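Local coordinates for ferritin (Ulva pertusa, PDB 3VNX), which probably stores iron, oxidising ferrous ions and holding the mineral inside a hollow shell of 24 four-helix-bundle subunits, at residues P73-F78 / V190-L195; K77-A82 / L125-L130; A177-Q182 / Q197-E202. All blocks are in the same frame, centred on the assembly; numbering follows the deposited sequence. Where two conformers were deposited one is given.

Contact 1: residues P73-F78 / V190-L195; sequences PGFAKF and VGVYLL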
ATOM      1  N   PRO A  73      20.013  -8.133  40.051  1.00 44.76           N
ATOM      2  CA  PRO A  73      20.146  -8.689  38.696  1.00 39.57           C
ATOM      3  C   PRO A  73      20.537  -7.635  37.651  1.00 40.11           C
ATOM      4  O   PRO A  73      21.124  -8.004  36.628  1.00 41.16           O
ATOM      5  CB  PRO A  73      18.757  -9.299  38.411  1.00 31.44           C
ATOM      6  CG  PRO A  73      17.807  -8.580  39.353  1.00 42.30           C
ATOM      7  CD  PRO A  73      18.621  -8.161  40.550  1.00 46.11           C
ATOM      8  N   GLY A  74      20.243  -6.362  37.915  1.00 36.57           N
ATOM      9  CA  GLY A  74      20.746  -5.270  37.093  1.00 34.10           C
ATOM     10  C   GLY A  74      22.268  -5.169  37.163  1.00 44.68           C
ATOM     11  O   GLY A  74      22.941  -5.054  36.136  1.00 41.87           O
ATOM     12  N   PHE A  75      22.821  -5.213  38.370  1.00 35.39           N
ATOM     13  CA  PHE A  75      24.273  -5.203  38.533  1.00 41.28           C
ATOM     14  C   PHE A  75      24.834  -6.457  37.852  1.00 43.86           C
ATOM     15  O   PHE A  75      25.881  -6.411  37.174  1.00 36.04           O
ATOM     16  CB  PHE A  75      24.663  -5.167  40.025  1.00 45.68           C
ATOM     17  CG  PHE A  75      24.565  -3.790  40.659  1.00 49.05           C
ATOM     18  CD1 PHE A  75      25.704  -3.017  40.853  1.00 44.31           C
ATOM     19  CD2 PHE A  75      23.343  -3.275  41.060  1.00 40.62           C
ATOM     20  CE1 PHE A  75      25.623  -1.771  41.422  1.00 31.81           C
ATOM     21  CE2 PHE A  75      23.252  -2.026  41.630  1.00 35.03           C
ATOM     22  CZ  PHE A  75      24.390  -1.270  41.807  1.00 43.92           C
ATOM     23  N   ALA A  76      24.122  -7.573  38.012  1.00 34.11           N
ATOM     24  CA  ALA A  76      24.563  -8.818  37.403  1.00 44.02           C
ATOM     25  C   ALA A  76      24.645  -8.682  35.877  1.00 44.17           C
ATOM     26  O   ALA A  76      25.616  -9.117  35.250  1.00 42.39           O
ATOM     27  CB  ALA A  76      23.665  -9.985  37.807  1.00 32.75           C
ATOM     28  N   LYS A  77      23.631  -8.072  35.280  1.00 41.44           N
ATOM     29  CA  LYS A  77      23.596  -7.914  33.830  1.00 42.01           C
ATOM     30  C   LYS A  77      24.745  -7.014  33.401  1.00 45.34           C
ATOM     31  O   LYS A  77      25.506  -7.324  32.457  1.00 38.21           O
ATOM     32  CB  LYS A  77      22.251  -7.329  33.407  1.00 39.45           C
ATOM     33  CG  LYS A  77      22.115  -6.948  31.945  1.00 54.03           C
ATOM     34  CD  LYS A  77      20.640  -6.618  31.606  1.00 60.24           C
ATOM     35  CE  LYS A  77      20.478  -6.046  30.190  1.00 66.85           C
ATOM     36  NZ  LYS A  77      21.209  -4.749  29.998  1.00 80.32           N
ATOM     37  N   PHE A  78      24.871  -5.903  34.117  1.00 39.14           N
ATOM     38  CA  PHE A  78      25.951  -4.957  33.880  1.00 43.62           C
ATOM     39  C   PHE A  78      27.317  -5.645  33.842  1.00 44.63           C
ATOM     40  O   PHE A  78      28.140  -5.380  32.962  1.00 40.32           O
ATOM     41  CB  PHE A  78      25.958  -3.879  34.962  1.00 39.92           C
ATOM     42  CG  PHE A  78      27.066  -2.891  34.804  1.00 49.18           C
ATOM     43  CD1 PHE A  78      26.904  -1.773  33.992  1.00 51.68           C
ATOM     44  CD2 PHE A  78      28.283  -3.083  35.455  1.00 44.69           C
ATOM     45  CE1 PHE A  78      27.925  -0.853  33.836  1.00 55.09           C
ATOM     46  CE2 PHE A  78      29.309  -2.173  35.312  1.00 52.54           C
ATOM     47  CZ  PHE A  78      29.133  -1.046  34.497  1.00 58.64           C
ATOM     48  N   VAL A 190      17.060   1.652  49.210  1.00 46.86           N
ATOM     49  CA  VAL A 190      16.347   2.129  48.027  1.00 51.88           C
ATOM     50  C   VAL A 190      17.284   2.656  46.916  1.00 43.81           C
ATOM     51  O   VAL A 190      17.114   2.305  45.748  1.00 41.83           O
ATOM     52  CB  VAL A 190      15.283   3.165  48.399  1.00 49.00           C
ATOM     53  CG1 VAL A 190      14.772   3.869  47.140  1.00 46.41           C
ATOM     54  CG2 VAL A 190      14.140   2.484  49.196  1.00 43.32           C
ATOM     55  N   GLY A 191      18.271   3.474  47.282  1.00 40.60           N
ATOM     56  CA  GLY A 191      19.277   3.947  46.334  1.00 40.02           C
ATOM     57  C   GLY A 191      19.926   2.849  45.491  1.00 43.18           C
ATOM     58  O   GLY A 191      20.048   2.978  44.273  1.00 41.33           O
ATOM     59  N   VAL A 192      20.349   1.768  46.138  1.00 43.03           N
ATOM     60  CA  VAL A 192      20.939   0.634  45.431  1.00 39.41           C
ATOM     61  C   VAL A 192      19.896  -0.060  44.547  1.00 43.05           C
ATOM     62  O   VAL A 192      20.171  -0.441  43.405  1.00 40.62           O
ATOM     63  CB  VAL A 192      21.586  -0.379  46.422  1.00 46.25           C
ATOM     64  CG1 VAL A 192      22.064  -1.628  45.687  1.00 36.79           C
ATOM     65  CG2 VAL A 192      22.750   0.290  47.228  1.00 34.04           C
ATOM     66  N   TYR A 193      18.685  -0.208  45.064  1.00 38.16           N
ATOM     67  CA  TYR A 193      17.640  -0.835  44.266  1.00 43.52           C
ATOM     68  C   TYR A 193      17.346  -0.028  42.998  1.00 47.08           C
ATOM     69  O   TYR A 193      17.149  -0.602  41.922  1.00 48.43           O
ATOM     70  CB  TYR A 193      16.375  -1.034  45.103  1.00 45.94           C
ATOM     71  CG  TYR A 193      15.129  -1.397  44.322  1.00 48.22           C
ATOM     72  CD1 TYR A 193      14.262  -0.407  43.870  1.00 46.82           C
ATOM     73  CD2 TYR A 193      14.808  -2.727  44.052  1.00 52.17           C
ATOM     74  CE1 TYR A 193      13.113  -0.723  43.168  1.00 54.91           C
ATOM     75  CE2 TYR A 193      13.656  -3.059  43.342  1.00 54.40           C
ATOM     76  CZ  TYR A 193      12.812  -2.045  42.903  1.00 59.25           C
ATOM     77  OH  TYR A 193      11.661  -2.332  42.204  1.00 53.96           O
ATOM     78  N   LEU A 194      17.320   1.297  43.134  1.00 42.41           N
ATOM     79  CA  LEU A 194      17.061   2.195  42.015  1.00 40.09           C
ATOM     80  C   LEU A 194      18.169   2.112  40.990  1.00 49.17           C
ATOM     81  O   LEU A 194      17.902   1.998  39.791  1.00 51.27           O
ATOM     82  CB  LEU A 194      16.913   3.638  42.492  1.00 41.71           C
ATOM     83  CG  LEU A 194      15.611   3.921  43.243  1.00 46.08           C
ATOM     84  CD1 LEU A 194      15.559   5.358  43.692  1.00 42.38           C
ATOM     85  CD2 LEU A 194      14.368   3.578  42.397  1.00 36.54           C
ATOM     86  N   LEU A 195      19.413   2.161  41.461  1.00 43.54           N
ATOM     87  CA  LEU A 195      20.563   2.086  40.572  0.60 45.03           C
ATOM     88  C   LEU A 195      20.666   0.715  39.909  1.00 46.20           C
ATOM     89  O   LEU A 195      21.068   0.606  38.756  1.00 45.48           O
ATOM     90  CB  LEU A 195      21.850   2.433  41.319  0.60 45.42           C
ATOM     91  CG  LEU A 195      22.503   3.698  40.762  0.60 49.06           C
ATOM     92  CD1 LEU A 195      23.271   4.442  41.841  0.60 49.92           C
ATOM     93  CD2 LEU A 195      23.395   3.361  39.579  0.60 42.44           C
TER

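Contact 2: residues K77-A82 / L125-L130; sequences KFFKEA and LYAMEL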
ATOM      1  N   LYS A  77      23.631  -8.072  35.280  1.00 41.44           N
ATOM      2  CA  LYS A  77      23.596  -7.914  33.830  1.00 42.01           C
ATOM      3  C   LYS A  77      24.745  -7.014  33.401  1.00 45.34           C
ATOM      4  O   LYS A  77      25.506  -7.324  32.457  1.00 38.21           O
ATOM      5  CB  LYS A  77      22.251  -7.329  33.407  1.00 39.45           C
ATOM      6  CG  LYS A  77      22.115  -6.948  31.945  1.00 54.03           C
ATOM      7  CD  LYS A  77      20.640  -6.618  31.606  1.00 60.24           C
ATOM      8  CE  LYS A  77      20.478  -6.046  30.190  1.00 66.85           C
ATOM      9  NZ  LYS A  77      21.209  -4.749  29.998  1.00 80.32           N
ATOM     10  N   PHE A  78      24.871  -5.903  34.117  1.00 39.14           N
ATOM     11  CA  PHE A  78      25.951  -4.957  33.880  1.00 43.62           C
ATOM     12  C   PHE A  78      27.317  -5.645  33.842  1.00 44.63           C
ATOM     13  O   PHE A  78      28.140  -5.380  32.962  1.00 40.32           O
ATOM     14  CB  PHE A  78      25.958  -3.879  34.962  1.00 39.92           C
ATOM     15  CG  PHE A  78      27.066  -2.891  34.804  1.00 49.18           C
ATOM     16  CD1 PHE A  78      26.904  -1.773  33.992  1.00 51.68           C
ATOM     17  CD2 PHE A  78      28.283  -3.083  35.455  1.00 44.69           C
ATOM     18  CE1 PHE A  78      27.925  -0.853  33.836  1.00 55.09           C
ATOM     19  CE2 PHE A  78      29.309  -2.173  35.312  1.00 52.54           C
ATOM     20  CZ  PHE A  78      29.133  -1.046  34.497  1.00 58.64           C
ATOM     21  N   PHE A  79      27.564  -6.538  34.795  1.00 40.27           N
ATOM     22  CA  PHE A  79      28.864  -7.179  34.823  1.00 45.00           C
ATOM     23  C   PHE A  79      29.040  -8.252  33.761  1.00 42.99           C
ATOM     24  O   PHE A  79      30.145  -8.433  33.251  1.00 44.09           O
ATOM     25  CB  PHE A  79      29.222  -7.672  36.225  1.00 47.06           C
ATOM     26  CG  PHE A  79      29.575  -6.563  37.153  1.00 48.02           C
ATOM     27  CD1 PHE A  79      30.638  -5.719  36.856  1.00 50.73           C
ATOM     28  CD2 PHE A  79      28.836  -6.337  38.301  1.00 45.75           C
ATOM     29  CE1 PHE A  79      30.975  -4.671  37.695  1.00 45.93           C
ATOM     30  CE2 PHE A  79      29.164  -5.290  39.154  1.00 51.67           C
ATOM     31  CZ  PHE A  79      30.237  -4.460  38.853  1.00 53.54           C
ATOM     32  N   LYS A  80      27.969  -8.957  33.419  1.00 39.36           N
ATOM     33  CA  LYS A  80      28.081  -9.907  32.324  1.00 45.37           C
ATOM     34  C   LYS A  80      28.471  -9.162  31.046  1.00 44.85           C
ATOM     35  O   LYS A  80      29.357  -9.605  30.308  1.00 44.78           O
ATOM     36  CB  LYS A  80      26.792 -10.713  32.124  1.00 38.18           C
ATOM     37  CG  LYS A  80      26.827 -11.629  30.891  1.00 46.44           C
ATOM     38  CD  LYS A  80      28.091 -12.511  30.859  1.00 46.48           C
ATOM     39  CE  LYS A  80      27.951 -13.691  29.888  1.00 47.17           C
ATOM     40  NZ  LYS A  80      27.781 -13.272  28.468  1.00 48.99           N
ATOM     41  N   GLU A  81      27.825  -8.023  30.795  1.00 48.24           N
ATOM     42  CA  GLU A  81      28.125  -7.227  29.611  0.59 43.66           C
ATOM     43  C   GLU A  81      29.557  -6.696  29.670  1.00 46.45           C
ATOM     44  O   GLU A  81      30.320  -6.818  28.710  1.00 43.67           O
ATOM     45  CB  GLU A  81      27.113  -6.089  29.468  0.59 45.67           C
ATOM     46  CG  GLU A  81      25.707  -6.588  29.147  0.59 50.93           C
ATOM     47  CD  GLU A  81      24.632  -5.530  29.324  0.59 56.25           C
ATOM     48  OE1 GLU A  81      24.920  -4.456  29.903  0.59 53.97           O
ATOM     49  OE2 GLU A  81      23.489  -5.788  28.887  0.59 57.52           O
ATOM     50  N   ALA A  82      29.932  -6.113  30.806  1.00 46.34           N
ATOM     51  CA  ALA A  82      31.310  -5.655  30.952  1.00 48.27           C
ATOM     52  C   ALA A  82      32.270  -6.816  30.669  1.00 49.02           C
ATOM     53  O   ALA A  82      33.307  -6.624  30.018  1.00 48.94           O
ATOM     54  CB  ALA A  82      31.560  -5.053  32.337  1.00 33.74           C
ATOM     55  N   LEU A 125      28.204  -0.420  46.120  1.00 42.33           N
ATOM     56  CA  LEU A 125      29.166   0.664  46.049  1.00 46.30           C
ATOM     57  C   LEU A 125      30.576   0.119  45.993  1.00 47.67           C
ATOM     58  O   LEU A 125      31.413   0.599  45.223  1.00 48.74           O
ATOM     59  CB  LEU A 125      29.020   1.603  47.250  1.00 46.22           C
ATOM     60  CG  LEU A 125      30.114   2.659  47.368  1.00 44.77           C
ATOM     61  CD1 LEU A 125      30.224   3.516  46.102  1.00 43.93           C
ATOM     62  CD2 LEU A 125      29.842   3.526  48.577  1.00 44.86           C
ATOM     63  N   TYR A 126      30.838  -0.886  46.817  1.00 47.03           N
ATOM     64  CA  TYR A 126      32.162  -1.486  46.850  1.00 48.20           C
ATOM     65  C   TYR A 126      32.550  -2.042  45.482  1.00 47.01           C
ATOM     66  O   TYR A 126      33.610  -1.704  44.954  1.00 48.65           O
ATOM     67  CB  TYR A 126      32.246  -2.571  47.915  1.00 41.99           C
ATOM     68  CG  TYR A 126      33.522  -3.372  47.819  1.00 56.83           C
ATOM     69  CD1 TYR A 126      33.490  -4.744  47.571  1.00 59.70           C
ATOM     70  CD2 TYR A 126      34.766  -2.757  47.947  1.00 58.85           C
ATOM     71  CE1 TYR A 126      34.663  -5.484  47.475  1.00 57.25           C
ATOM     72  CE2 TYR A 126      35.944  -3.486  47.852  1.00 54.06           C
ATOM     73  CZ  TYR A 126      35.884  -4.849  47.618  1.00 62.41           C
ATOM     74  OH  TYR A 126      37.044  -5.580  47.521  1.00 67.03           O
ATOM     75  N   ALA A 127      31.692  -2.888  44.914  1.00 37.11           N
ATOM     76  CA  ALA A 127      31.920  -3.436  43.585  1.00 40.24           C
ATOM     77  C   ALA A 127      32.169  -2.344  42.545  1.00 45.16           C
ATOM     78  O   ALA A 127      33.042  -2.491  41.670  1.00 45.71           O
ATOM     79  CB  ALA A 127      30.753  -4.319  43.159  1.00 47.18           C
ATOM     80  N   MET A 128      31.421  -1.245  42.631  1.00 35.02           N
ATOM     81  CA  MET A 128      31.599  -0.169  41.654  1.00 45.06           C
ATOM     82  C   MET A 128      32.912   0.585  41.899  1.00 47.62           C
ATOM     83  O   MET A 128      33.579   1.046  40.959  1.00 43.39           O
ATOM     84  CB  MET A 128      30.381   0.763  41.624  1.00 47.88           C
ATOM     85  CG  MET A 128      29.082   0.015  41.288  1.00 52.35           C
ATOM     86  SD  MET A 128      29.238  -1.037  39.805  1.00 58.79           S
ATOM     87  CE  MET A 128      29.418   0.230  38.539  1.00 41.83           C
ATOM     88  N   GLU A 129      33.300   0.683  43.164  1.00 43.51           N
ATOM     89  CA  GLU A 129      34.597   1.266  43.486  1.00 50.87           C
ATOM     90  C   GLU A 129      35.727   0.345  43.018  1.00 39.65           C
ATOM     91  O   GLU A 129      36.751   0.806  42.536  1.00 42.94           O
ATOM     92  CB  GLU A 129      34.704   1.569  44.981  1.00 52.03           C
ATOM     93  CG  GLU A 129      33.854   2.756  45.443  1.00 49.54           C
ATOM     94  CD  GLU A 129      34.086   3.114  46.905  1.00 54.30           C
ATOM     95  OE1 GLU A 129      34.732   2.319  47.629  1.00 59.86           O
ATOM     96  OE2 GLU A 129      33.625   4.194  47.331  1.00 55.67           O
ATOM     97  N   LEU A 130      35.527  -0.959  43.151  1.00 39.31           N
ATOM     98  CA  LEU A 130      36.499  -1.936  42.673  0.87 45.62           C
ATOM     99  C   LEU A 130      36.634  -1.806  41.161  1.00 44.31           C
ATOM    100  O   LEU A 130      37.740  -1.697  40.629  1.00 40.85           O
ATOM    101  CB  LEU A 130      36.038  -3.351  43.028  1.00 43.36           C
ATOM    102  CG  LEU A 130      37.067  -4.470  43.190  0.96 51.95           C
ATOM    103  CD1 LEU A 130      36.494  -5.759  42.655  0.79 47.89           C
ATOM    104  CD2 LEU A 130      38.390  -4.163  42.512  0.89 49.07           C
TER

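Contact 3: residues A177-Q182 / Q197-E202; sequences AVYVSQ and QELGEE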
ATOM      1  N   ALA A 177      33.262   6.474  37.265  1.00 43.01           N
ATOM      2  CA  ALA A 177      33.350   7.487  38.317  1.00 50.09           C
ATOM      3  C   ALA A 177      31.943   7.934  38.711  1.00 48.78           C
ATOM      4  O   ALA A 177      31.607   7.983  39.903  1.00 45.66           O
ATOM      5  CB  ALA A 177      34.216   8.671  37.879  1.00 40.57           C
ATOM      6  N   VAL A 178      31.115   8.219  37.703  1.00 47.83           N
ATOM      7  CA  VAL A 178      29.731   8.650  37.926  1.00 42.85           C
ATOM      8  C   VAL A 178      28.878   7.652  38.729  1.00 46.76           C
ATOM      9  O   VAL A 178      28.184   8.051  39.672  1.00 45.85           O
ATOM     10  CB  VAL A 178      29.043   8.973  36.600  1.00 42.80           C
ATOM     11  CG1 VAL A 178      27.553   9.286  36.823  1.00 35.04           C
ATOM     12  CG2 VAL A 178      29.759  10.130  35.936  1.00 39.63           C
ATOM     13  N   TYR A 179      28.935   6.370  38.364  1.00 40.33           N
ATOM     14  CA  TYR A 179      28.261   5.319  39.141  1.00 47.61           C
ATOM     15  C   TYR A 179      28.633   5.358  40.611  1.00 47.68           C
ATOM     16  O   TYR A 179      27.771   5.203  41.491  1.00 41.70           O
ATOM     17  CB  TYR A 179      28.639   3.927  38.640  1.00 44.52           C
ATOM     18  CG  TYR A 179      28.157   3.611  37.256  1.00 54.75           C
ATOM     19  CD1 TYR A 179      26.877   3.983  36.835  1.00 49.20           C
ATOM     20  CD2 TYR A 179      28.972   2.915  36.373  1.00 54.66           C
ATOM     21  CE1 TYR A 179      26.439   3.689  35.559  1.00 50.42           C
ATOM     22  CE2 TYR A 179      28.541   2.606  35.100  1.00 58.32           C
ATOM     23  CZ  TYR A 179      27.279   2.994  34.696  1.00 61.83           C
ATOM     24  OH  TYR A 179      26.874   2.672  33.423  1.00 68.23           O
ATOM     25  N   VAL A 180      29.934   5.498  40.863  1.00 44.08           N
ATOM     26  CA  VAL A 180      30.442   5.572  42.226  1.00 47.24           C
ATOM     27  C   VAL A 180      29.853   6.790  42.928  1.00 47.41           C
ATOM     28  O   VAL A 180      29.334   6.694  44.045  1.00 42.54           O
ATOM     29  CB  VAL A 180      31.990   5.624  42.260  1.00 47.03           C
ATOM     30  CG1 VAL A 180      32.483   6.019  43.635  1.00 40.34           C
ATOM     31  CG2 VAL A 180      32.578   4.275  41.848  1.00 40.39           C
ATOM     32  N   SER A 181      29.919   7.932  42.251  1.00 45.81           N
ATOM     33  CA  SER A 181      29.349   9.157  42.780  1.00 42.20           C
ATOM     34  C   SER A 181      27.861   8.953  43.108  1.00 52.49           C
ATOM     35  O   SER A 181      27.378   9.407  44.155  1.00 46.24           O
ATOM     36  CB  SER A 181      29.539  10.294  41.778  1.00 39.22           C
ATOM     37  OG  SER A 181      28.739  11.405  42.123  1.00 44.31           O
ATOM     38  N   GLN A 182      27.138   8.267  42.223  1.00 42.04           N
ATOM     39  CA  GLN A 182      25.712   8.051  42.440  1.00 43.38           C
ATOM     40  C   GLN A 182      25.427   7.158  43.657  1.00 45.53           C
ATOM     41  O   GLN A 182      24.548   7.461  44.482  1.00 41.65           O
ATOM     42  CB  GLN A 182      25.072   7.458  41.187  1.00 44.35           C
ATOM     43  CG  GLN A 182      24.915   8.459  40.067  1.00 52.58           C
ATOM     44  CD  GLN A 182      24.349   7.835  38.807  1.00 56.91           C
ATOM     45  OE1 GLN A 182      23.540   8.452  38.112  1.00 61.64           O
ATOM     46  NE2 GLN A 182      24.765   6.604  38.508  1.00 48.68           N
ATOM     47  N   GLN A 197      18.109  -0.956  39.083  1.00 53.13           N
ATOM     48  CA  GLN A 197      17.116  -0.869  38.009  1.00 59.49           C
ATOM     49  C   GLN A 197      17.683  -0.161  36.788  1.00 54.57           C
ATOM     50  O   GLN A 197      17.463  -0.587  35.664  1.00 60.56           O
ATOM     51  CB  GLN A 197      15.853  -0.148  38.471  1.00 56.11           C
ATOM     52  CG  GLN A 197      15.201  -0.790  39.665  1.00 58.99           C
ATOM     53  CD  GLN A 197      13.758  -1.136  39.407  1.00 73.40           C
ATOM     54  OE1 GLN A 197      13.390  -2.314  39.354  1.00 76.21           O
ATOM     55  NE2 GLN A 197      12.923  -0.108  39.241  1.00 73.59           N
ATOM     56  N   GLU A 198      18.406   0.925  37.026  1.00 52.48           N
ATOM     57  CA  GLU A 198      19.028   1.697  35.960  1.00 61.09           C
ATOM     58  C   GLU A 198      20.068   0.835  35.213  1.00 62.33           C
ATOM     59  O   GLU A 198      20.055   0.735  33.983  1.00 65.63           O
ATOM     60  CB  GLU A 198      19.683   2.958  36.556  1.00 58.17           C
ATOM     61  CG  GLU A 198      19.883   4.120  35.572  1.00 74.02           C
ATOM     62  CD  GLU A 198      20.950   5.133  36.027  1.00 81.54           C
ATOM     63  OE1 GLU A 198      21.914   5.356  35.260  1.00 76.27           O
ATOM     64  OE2 GLU A 198      20.833   5.706  37.139  1.00 66.01           O
ATOM     65  N   LEU A 199      20.962   0.210  35.975  1.00 53.25           N
ATOM     66  CA  LEU A 199      22.010  -0.642  35.431  1.00 50.47           C
ATOM     67  C   LEU A 199      21.453  -1.776  34.566  1.00 59.79           C
ATOM     68  O   LEU A 199      22.138  -2.316  33.694  1.00 62.72           O
ATOM     69  CB  LEU A 199      22.825  -1.231  36.580  1.00 46.89           C
ATOM     70  CG  LEU A 199      24.214  -0.624  36.801  1.00 59.00           C
ATOM     71  CD1 LEU A 199      24.181   0.889  36.663  1.00 60.70           C
ATOM     72  CD2 LEU A 199      24.761  -1.023  38.161  1.00 49.75           C
ATOM     73  N   GLY A 200      20.202  -2.131  34.821  1.00 61.03           N
ATOM     74  CA  GLY A 200      19.570  -3.251  34.158  1.00 65.65           C
ATOM     75  C   GLY A 200      19.040  -2.902  32.785  1.00 78.17           C
ATOM     76  O   GLY A 200      19.159  -3.702  31.858  1.00 82.23           O
ATOM     77  N   GLU A 201      18.462  -1.709  32.649  1.00 83.06           N
ATOM     78  CA  GLU A 201      17.877  -1.317  31.369  0.52 83.09           C
ATOM     79  C   GLU A 201      18.937  -0.922  30.343  1.00 90.05           C
ATOM     80  O   GLU A 201      18.662  -0.898  29.136  1.00 93.18           O
ATOM     81  CB  GLU A 201      16.820  -0.223  31.543  0.52 77.89           C
ATOM     82  CG  GLU A 201      15.538  -0.521  30.775  0.52 81.06           C
ATOM     83  CD  GLU A 201      15.105  -1.979  30.911  0.52 82.04           C
ATOM     84  OE1 GLU A 201      14.112  -2.243  31.625  0.52 77.33           O
ATOM     85  OE2 GLU A 201      15.761  -2.859  30.306  0.52 74.29           O
ATOM     86  N   GLU A 202      20.148  -0.649  30.824  1.00 91.28           N
ATOM     87  CA  GLU A 202      21.291  -0.355  29.964  1.00 98.78           C
ATOM     88  C   GLU A 202      21.705  -1.569  29.120  1.00 96.81           C
ATOM     89  O   GLU A 202      21.643  -1.546  27.885  1.00 95.36           O
ATOM     90  CB  GLU A 202      22.472   0.117  30.819  1.00 97.74           C
ATOM     91  CG  GLU A 202      22.798   1.597  30.675  1.00121.50           C
ATOM     92  CD  GLU A 202      23.518   1.918  29.369  1.00139.29           C
ATOM     93  OE1 GLU A 202      23.798   0.974  28.592  1.00136.98           O
ATOM     94  OE2 GLU A 202      23.809   3.112  29.124  1.00142.73           O
TER

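Contact 1: residues P73-F78 / V190-L195
Phe75, near the start of helix 73-99, reaches with its ring toward the turn of helix 155-201 that carries Val192 and Leu195. CB sends the ring off with CG beside the backbone N and anti to the carbonyl carbon (chi1 -79°), a torsion that swings the distal ring atoms toward the other helix although the CB itself is not aimed at it. From CG the ring runs along CD2, still 4.9 Å from Val192 O, to CE2, which does the touching. CE2 stands 3.9 Å from Val192 O, and that carbonyl oxygen lies at the ring edge, near the ring plane. The same carbon is 4.2 Å from Val192 CG1 and 4.1 Å from Leu195 C, the latter approached obliquely. The second segment belongs to the short C-terminal helical part that, in ferritins, follows the four-helix bundle and gathers with its symmetry mates around the fourfold axis; consistent with this, Leu194 packs on Leu194 of a neighbouring subunit. Phe75 thus joins the end of the bundle to that extension. Leu199 packs over one face of the ring, near CE1, and the Phe65 ring meets Phe75 with planes about 25° apart. Polar anchoring comes from Asp196, whose OD1 accepts a hydrogen bond from Phe75 N and whose OD2 takes a weak one from Gly74 N.

Contact 2: residues K77-A82 / L125-L130
Segments 77-82 and 125-130 run nearly parallel, their axes inclined by 17° and 13.0 Å apart at closest approach, with Phe79 and Ala127 the nearest residues by CA. At that separation the gap is spanned mainly by the long reach of Phe78, Phe79 and Met128, with Met128 and Phe79 sharing the bridging about equally. The CG of Met128 lies beside the backbone N, and the chain then bends at both chi2 and chi3 (-50° and -68°), which carries the sulfur and methyl toward the two phenylalanines although CB does not point at them. Met128 SD makes an oblique Met-aromatic contact with each ring: it comes to 3.7 Å from Phe79 CZ, 4.9 Å from the centroid of that ring, and stands 5.4 Å from the Phe78 centroid. Separately, Met128 CE packs on Phe78 CE2, 4.0 Å away. The two rings also brace each other: Phe78 CD2 lies 3.8 Å above one face of Phe79, offset toward the rim, while Phe79 CE1 sits in the plane of Phe78 at its edge. Ala127 adds its CB, 4.3 Å from Phe79 CZ. All four touching residues are buried, and what passes between them is apolar and sulfur-aromatic packing. The parallel run fits the ferritin four-helix bundle, where a long loop connects these two helices and returns the chain to the same end. They lie across the bundle interior, and the other two long helices close in from the flanks: Leu61 of helix 38-66 touches Phe79, while in helix 155-201 Leu183 touches Met128 and the Tyr179 ring meets Phe78 nearly perpendicularly.

Contact 3: residues A177-Q182 / Q197-E202
Glu198 and Leu199 reach back from the last turns of helix 155-201 to Gln182 and Tyr179 on an earlier part of the same helix, which bends sharply between the two segments. This follows the ferritin plan, in which the fourth bundle helix is succeeded by a short fifth helical part at the fourfold axis. Glu198 comes first: its CG is anti to the backbone N (chi1 -157°) and the chain stays extended, setting OE2 4.0 Å from Gln182 OE1. The two side chains cross at about a right angle, with amide and carboxylate planes 83° apart, and two oxygens at this distance are merely neighbours. OE2 is hydrogen-bonded instead to Tyr193 OH of a neighbouring subunit, so this carboxylate belongs as much to the subunit interface as to the chain's own fold. Leu199 supplies the apolar half. Its side chain and that of Tyr179 cross obliquely, bringing Leu199 CD1 to 3.8 Å from Tyr179 CE1 and 4.1 Å from Tyr179 CD1. Beyond the ring, Tyr179 OH is tied by a hydrogen bond to Glu175 OE2, one helical turn earlier, which probably helps to fix the ring where Leu199 finds it. Gly200 gains a tether from helix 73-99: Lys77 NZ, which also forms a salt bridge with Glu81, donates to Gly200 O. The modelled chain ends at the poorly ordered Glu202, whose N makes a weak hydrogen bond to Glu198 O at 3.5 Å.

How the contacts relate
All three contacts gather at one end of the subunit, their centres 8 to 10 Å apart. Contact 2 is bundle core, buried and apolar, linking helices 73-99 and 123-151. Contact 1 shares helix 73-99 with it but turns to the C-terminal extension, pairing an aromatic edge with backbone as well as side chains. Contact 3 folds helix 155-201 on itself and is the most mixed, with a partly exposed glutamate whose carboxylate is engaged by another subunit. Met128 joins contact 2 to both others, its CG lying 3.9 Å from Phe75 CE1 and its CE 3.5 Å from Tyr179 CD2, while Leu195 CD1 packs against Gln182 CB between contacts 1 and 3.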